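Local coordinates for proto-oncogene vav (Homo sapiens, PDB 6NEW), which probably acts as a guanine nucleotide exchange factor for Rac-type small GTPases, through a RhoGEF domain accompanied by PH and zinc-binding C1 domains, at residues Phe367-Thr372 / Gly389-Arg394; Met380-Thr385 / Arg396-Lys401. One frame throughout, in Å; residues are numbered along the deposited sequence.

Contact 1: Phe367-Thr372 / Gly389-Arg394; sequences FSFEET and GYRCHR. With ZN (zinc ion), chain C.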
loop_
_atom_site.group_PDB
_atom_site.type_symbol
_atom_site.label_atom_id
_atom_site.label_comp_id
_atom_site.label_asym_id
_atom_site.label_seq_id
_atom_site.Cartn_x
_atom_site.Cartn_y
_atom_site.Cartn_z
ATOM N N PHE A 367 13.351 -3.809 -6.617
ATOM C CA PHE A 367 14.037 -3.456 -5.374
ATOM C C PHE A 367 13.094 -3.098 -4.227
ATOM O O PHE A 367 12.067 -2.468 -4.461
ATOM C CB PHE A 367 15.026 -2.320 -5.632
ATOM C CG PHE A 367 16.048 -2.112 -4.548
ATOM C CD1 PHE A 367 17.207 -2.877 -4.510
ATOM C CD2 PHE A 367 15.893 -1.094 -3.608
ATOM C CE1 PHE A 367 18.171 -2.657 -3.522
ATOM C CE2 PHE A 367 16.861 -0.862 -2.632
ATOM C CZ PHE A 367 17.988 -1.657 -2.584
ATOM N N SER A 368 13.436 -3.519 -2.988
ATOM C CA SER A 368 12.661 -3.169 -1.787
ATOM C C SER A 368 13.408 -2.041 -1.092
ATOM O O SER A 368 14.542 -2.231 -0.633
ATOM C CB SER A 368 12.492 -4.351 -0.838
ATOM O OG SER A 368 11.533 -5.281 -1.304
ATOM N N PHE A 369 12.784 -0.860 -1.058
ATOM C CA PHE A 369 13.360 0.335 -0.462
ATOM C C PHE A 369 13.082 0.367 1.052
ATOM O O PHE A 369 11.933 0.192 1.477
ATOM C CB PHE A 369 12.823 1.578 -1.189
ATOM C CG PHE A 369 13.219 1.602 -2.644
ATOM C CD1 PHE A 369 14.467 2.086 -3.033
ATOM C CD2 PHE A 369 12.353 1.124 -3.629
ATOM C CE1 PHE A 369 14.839 2.097 -4.373
ATOM C CE2 PHE A 369 12.729 1.141 -4.978
ATOM C CZ PHE A 369 13.970 1.623 -5.334
ATOM N N GLU A 370 14.152 0.508 1.854
ATOM C CA GLU A 370 14.061 0.537 3.317
ATOM C C GLU A 370 13.708 1.927 3.838
ATOM O O GLU A 370 13.076 2.045 4.891
ATOM C CB GLU A 370 15.360 0.047 3.972
ATOM C CG GLU A 370 15.563 -1.460 3.898
ATOM C CD GLU A 370 16.151 -2.158 5.119
ATOM O OE1 GLU A 370 16.878 -1.509 5.909
ATOM O OE2 GLU A 370 15.896 -3.375 5.269
ATOM N N GLU A 371 14.126 2.966 3.113
ATOM C CA GLU A 371 13.871 4.360 3.474
ATOM C C GLU A 371 13.033 5.061 2.412
ATOM O O GLU A 371 12.861 4.518 1.320
ATOM C CB GLU A 371 15.193 5.120 3.720
ATOM C CG GLU A 371 16.163 5.136 2.548
ATOM C CD GLU A 371 17.341 6.085 2.690
ATOM O OE1 GLU A 371 18.236 5.807 3.521
ATOM O OE2 GLU A 371 17.385 7.093 1.947
ATOM N N THR A 372 12.526 6.275 2.738
ATOM C CA THR A 372 11.739 7.126 1.843
ATOM C C THR A 372 12.545 7.415 0.579
ATOM O O THR A 372 13.699 7.845 0.656
ATOM C CB THR A 372 11.229 8.372 2.586
ATOM O OG1 THR A 372 10.436 7.953 3.700
ATOM C CG2 THR A 372 10.384 9.281 1.708
ATOM N N GLY A 389 9.251 -0.569 -6.272
ATOM C CA GLY A 389 9.708 -0.274 -7.619
ATOM C C GLY A 389 11.007 -0.896 -8.062
ATOM O O GLY A 389 11.245 -2.093 -7.880
ATOM N N TYR A 390 11.834 -0.081 -8.722
ATOM C CA TYR A 390 13.052 -0.560 -9.355
ATOM C C TYR A 390 14.285 0.230 -9.037
ATOM O O TYR A 390 14.247 1.437 -8.787
ATOM C CB TYR A 390 12.842 -0.630 -10.876
ATOM C CG TYR A 390 11.784 -1.647 -11.260
ATOM C CD1 TYR A 390 10.429 -1.366 -11.101
ATOM C CD2 TYR A 390 12.138 -2.921 -11.688
ATOM C CE1 TYR A 390 9.458 -2.333 -11.327
ATOM C CE2 TYR A 390 11.172 -3.895 -11.933
ATOM C CZ TYR A 390 9.831 -3.587 -11.780
ATOM O OH TYR A 390 8.854 -4.505 -12.039
ATOM N N ARG A 391 15.398 -0.469 -9.020
ATOM C CA ARG A 391 16.660 0.201 -8.832
ATOM C C ARG A 391 17.624 -0.258 -9.893
ATOM O O ARG A 391 17.681 -1.449 -10.224
ATOM C CB ARG A 391 17.225 0.001 -7.422
ATOM C CG ARG A 391 18.247 1.059 -7.024
ATOM C CD ARG A 391 19.144 0.549 -5.920
ATOM N NE ARG A 391 19.836 -0.684 -6.331
ATOM C CZ ARG A 391 20.828 -1.238 -5.645
ATOM N NH1 ARG A 391 21.275 -0.696 -4.527
ATOM N NH2 ARG A 391 21.390 -2.360 -6.103
ATOM N N CYS A 392 18.360 0.699 -10.460
ATOM C CA CYS A 392 19.412 0.387 -11.423
ATOM C C CYS A 392 20.617 0.105 -10.538
ATOM O O CYS A 392 21.009 0.980 -9.768
ATOM C CB CYS A 392 19.666 1.549 -12.375
ATOM S SG CYS A 392 21.100 1.300 -13.456
ATOM N N HIS A 393 21.160 -1.121 -10.567
ATOM C CA HIS A 393 22.279 -1.453 -9.672
ATOM C C HIS A 393 23.581 -0.667 -10.014
ATOM O O HIS A 393 24.388 -0.429 -9.115
ATOM C CB HIS A 393 22.505 -2.980 -9.598
ATOM C CG HIS A 393 23.251 -3.543 -10.767
ATOM N ND1 HIS A 393 22.756 -3.441 -12.056
ATOM C CD2 HIS A 393 24.445 -4.182 -10.803
ATOM C CE1 HIS A 393 23.662 -4.014 -12.833
ATOM N NE2 HIS A 393 24.692 -4.480 -12.122
ATOM N N ARG A 394 23.729 -0.209 -11.281
ATOM C CA ARG A 394 24.866 0.574 -11.764
ATOM C C ARG A 394 24.904 2.013 -11.250
ATOM O O ARG A 394 25.929 2.428 -10.698
ATOM C CB ARG A 394 24.892 0.619 -13.292
ATOM C CG ARG A 394 25.225 -0.682 -13.940
ATOM C CD ARG A 394 24.573 -0.717 -15.290
ATOM N NE ARG A 394 24.609 -2.065 -15.839
ATOM C CZ ARG A 394 24.196 -2.375 -17.061
ATOM N NH1 ARG A 394 23.692 -1.440 -17.855
ATOM N NH2 ARG A 394 24.286 -3.625 -17.497
HETATM ZN ZN ZN C . 21.528 3.372 -14.213
#

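Contact 2: Met380-Thr385 / Arg396-Lys401; sequences MLLRGT and RASAHK. With ZN (zinc ion), chain B.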
loop_
_atom_site.group_PDB
_atom_site.type_symbol
_atom_site.label_atom_id
_atom_site.label_comp_id
_atom_site.label_asym_id
_atom_site.label_seq_id
_atom_site.Cartn_x
_atom_site.Cartn_y
_atom_site.Cartn_z
ATOM N N MET A 380 7.853 11.731 -7.856
ATOM C CA MET A 380 6.856 11.281 -6.890
ATOM C C MET A 380 7.434 10.098 -6.112
ATOM O O MET A 380 8.344 9.414 -6.582
ATOM C CB MET A 380 5.513 10.914 -7.546
ATOM C CG MET A 380 4.805 12.085 -8.236
ATOM S SD MET A 380 4.635 13.585 -7.221
ATOM C CE MET A 380 4.866 14.833 -8.489
ATOM N N LEU A 381 6.942 9.903 -4.898
ATOM C CA LEU A 381 7.382 8.866 -3.975
ATOM C C LEU A 381 7.193 7.462 -4.504
ATOM O O LEU A 381 6.194 7.192 -5.166
ATOM C CB LEU A 381 6.565 8.970 -2.668
ATOM C CG LEU A 381 6.895 10.089 -1.708
ATOM C CD1 LEU A 381 5.794 10.259 -0.687
ATOM C CD2 LEU A 381 8.185 9.824 -0.999
ATOM N N LEU A 382 8.096 6.548 -4.108
ATOM C CA LEU A 382 7.944 5.129 -4.369
ATOM C C LEU A 382 7.031 4.635 -3.241
ATOM O O LEU A 382 7.308 4.871 -2.074
ATOM C CB LEU A 382 9.298 4.412 -4.444
ATOM C CG LEU A 382 9.838 4.396 -5.860
ATOM C CD1 LEU A 382 11.312 4.463 -5.891
ATOM C CD2 LEU A 382 9.374 3.199 -6.603
ATOM N N ARG A 383 5.879 4.083 -3.614
ATOM C CA ARG A 383 4.768 3.717 -2.736
ATOM C C ARG A 383 4.784 2.330 -2.126
ATOM O O ARG A 383 4.901 1.338 -2.838
ATOM C CB ARG A 383 3.448 3.895 -3.488
ATOM C CG ARG A 383 3.126 5.330 -3.809
ATOM C CD ARG A 383 2.726 5.465 -5.246
ATOM N NE ARG A 383 2.864 6.842 -5.709
ATOM C CZ ARG A 383 2.820 7.196 -6.985
ATOM N NH1 ARG A 383 2.631 6.286 -7.929
ATOM N NH2 ARG A 383 2.962 8.470 -7.328
ATOM N N GLY A 384 4.550 2.287 -0.816
ATOM C CA GLY A 384 4.463 1.056 -0.053
ATOM C C GLY A 384 5.657 0.762 0.819
ATOM O O GLY A 384 6.517 1.619 1.035
ATOM N N THR A 385 5.711 -0.467 1.320
ATOM C CA THR A 385 6.761 -0.928 2.232
ATOM C C THR A 385 7.538 -2.095 1.640
ATOM O O THR A 385 8.547 -2.499 2.210
ATOM C CB THR A 385 6.118 -1.364 3.571
ATOM O OG1 THR A 385 5.148 -2.382 3.326
ATOM C CG2 THR A 385 5.453 -0.203 4.324
ATOM N N ARG A 396 22.312 3.439 -9.299
ATOM C CA ARG A 396 21.491 3.449 -8.081
ATOM C C ARG A 396 20.258 4.359 -8.222
ATOM O O ARG A 396 19.628 4.689 -7.217
ATOM C CB ARG A 396 22.335 3.740 -6.810
ATOM C CG ARG A 396 23.498 2.744 -6.654
ATOM C CD ARG A 396 24.373 3.032 -5.471
ATOM N NE ARG A 396 24.013 2.153 -4.350
ATOM C CZ ARG A 396 23.318 2.559 -3.286
ATOM N NH1 ARG A 396 23.016 1.686 -2.322
ATOM N NH2 ARG A 396 22.921 3.816 -3.178
ATOM N N ALA A 397 19.862 4.682 -9.478
ATOM C CA ALA A 397 18.630 5.431 -9.711
ATOM C C ALA A 397 17.427 4.535 -9.357
ATOM O O ALA A 397 17.393 3.349 -9.703
ATOM C CB ALA A 397 18.522 5.886 -11.151
ATOM N N SER A 398 16.506 5.101 -8.585
ATOM C CA SER A 398 15.287 4.483 -8.132
ATOM C C SER A 398 14.161 4.998 -9.037
ATOM O O SER A 398 14.246 6.138 -9.482
ATOM C CB SER A 398 15.043 4.892 -6.690
ATOM O OG SER A 398 14.919 6.303 -6.592
ATOM N N ALA A 399 13.132 4.166 -9.335
ATOM C CA ALA A 399 12.020 4.538 -10.228
ATOM C C ALA A 399 10.807 3.612 -10.123
ATOM O O ALA A 399 10.949 2.453 -9.713
ATOM C CB ALA A 399 12.500 4.561 -11.679
ATOM N N HIS A 400 9.619 4.112 -10.533
ATOM C CA HIS A 400 8.399 3.283 -10.584
ATOM C C HIS A 400 8.478 2.451 -11.876
ATOM O O HIS A 400 9.160 2.871 -12.817
ATOM C CB HIS A 400 7.106 4.131 -10.667
ATOM C CG HIS A 400 6.873 5.099 -9.557
ATOM N ND1 HIS A 400 6.941 6.464 -9.775
ATOM C CD2 HIS A 400 6.471 4.882 -8.286
ATOM C CE1 HIS A 400 6.658 7.028 -8.610
ATOM N NE2 HIS A 400 6.354 6.120 -7.693
ATOM N N LYS A 401 7.735 1.325 -11.947
ATOM C CA LYS A 401 7.683 0.460 -13.134
ATOM C C LYS A 401 7.329 1.231 -14.426
ATOM O O LYS A 401 7.982 1.014 -15.446
ATOM C CB LYS A 401 6.693 -0.701 -12.929
ATOM C CG LYS A 401 6.916 -1.855 -13.908
ATOM C CD LYS A 401 5.825 -2.926 -13.847
ATOM C CE LYS A 401 6.065 -4.008 -14.887
ATOM N NZ LYS A 401 5.013 -5.064 -14.840
HETATM ZN ZN ZN B . 7.925 7.728 -11.360
#

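Contact 1: Phe367-Thr372 / Gly389-Arg394
F367 and R391 both swing their CG away from the backbone N to lie beside the carbonyl carbon (chi1 -164° for the phenylalanine, and much the same for the arginine). R391, two residues on from F367's partner G389, stands on the same face of the sheet as F367, and the torsions then bring the two side chains together. The arginine bends at its third torsion, 58°, and folds its end back over the phenylalanine ring. R391 CD sits over the middle of that ring, 4.0 Å from the centroid, in a CH-pi contact, and the guanidinium beyond it lies nearly flat on the ring's outer part, the planes 14° apart and the centres 4.4 Å apart. Arginine suits this place because its methylenes and its flat cationic end can both use an aromatic face. At the root of the pair, F367 CB meets R391 CB at 3.7 Å.

The backbones are joined by a nearly straight bond from F367 N to G389 O, 3.0 Å long, which makes F367 and G389 an antiparallel hydrogen-bonded pair. F369 comes in beside them: its ring turns an edge to the strand, with CZ 3.5 Å from Y390 O, while F367 CD2 lies over one face, toward the rim. CE2 of F369 also approaches the backbone of G389, which has no side chain to stand between the strand and this ring edge.

Y390 points away from this cluster and bonds through its hydroxyl to N351 O. C392, further along the strand, binds through SG, at 2.2 Å, a zinc ion whose site H362, C395 and C410 complete. This pairing of a short antiparallel sheet with a zinc site of three cysteines and one histidine is characteristic of the C1 domain.

Contact 2: Met380-Thr385 / Arg396-Lys401
L382 lays its two methyls along strand 398-399 and the histidine that follows it, CD1 against S398 CB at 3.8 Å and CD2 against A399 O and the imidazole of H400. The nearest of these is CD2 to A399 O, 3.6 Å. A branched aliphatic side chain serves well here, since each methyl can fill a different part of the buried seam while the leucine and histidine side chains run past each other in opposite directions. S398 meets the leucine with CB, and its hydroxyl is hydrogen-bonded to S374 O.

H400 is the centre of the contact. With CG anti to its carbonyl carbon (chi1 -58°), the ring reaches the 380-385 loop and works through both nitrogens. ND1 binds a zinc ion at 2.2 Å, and NE2 donates to L381 O at 2.7 Å. The acceptor lies close to the ring plane, whereas NE2 stands above the plane of the carbonyl, 44° out of it. Gripped at two points, the imidazole has its rotation fixed, and the carbonyl acts as a second-shell partner that orients the ligand. C375, C378 and C403 complete this site of three cysteines and one histidine, one of the two zinc centres of the C1 fold.

R383 crosses the histidine at about a right angle, yet its guanidinium is turned only 21° from the ring plane and has H400 NE2 over its centre, 3.7 Å from R383 NH1. Its charge is met through a salt bridge from NH2 to D211, on helix 196-235, which also accepts a hydrogen bond from L381 N.

From the N terminus, strand 364-367 leads into 367-372, and the chain then passes through 380-385 before returning on strand 389-392, where contact 1 closes the first loop. A turn brings it to 396-401, which reaches back to 380-385 in contact 2. The segments alternate, so the two loops cross. Their joint is the three-stranded sheet: Y390 N and A399 O are hydrogen-bonded, 2.9 Å apart, and C392 N and A397 O probably are too. T372 and L381 also pack together. Contact 1 joins the first two strands near one zinc ion; contact 2 ties the third strand and the other zinc site to the loop facing helix 196-235.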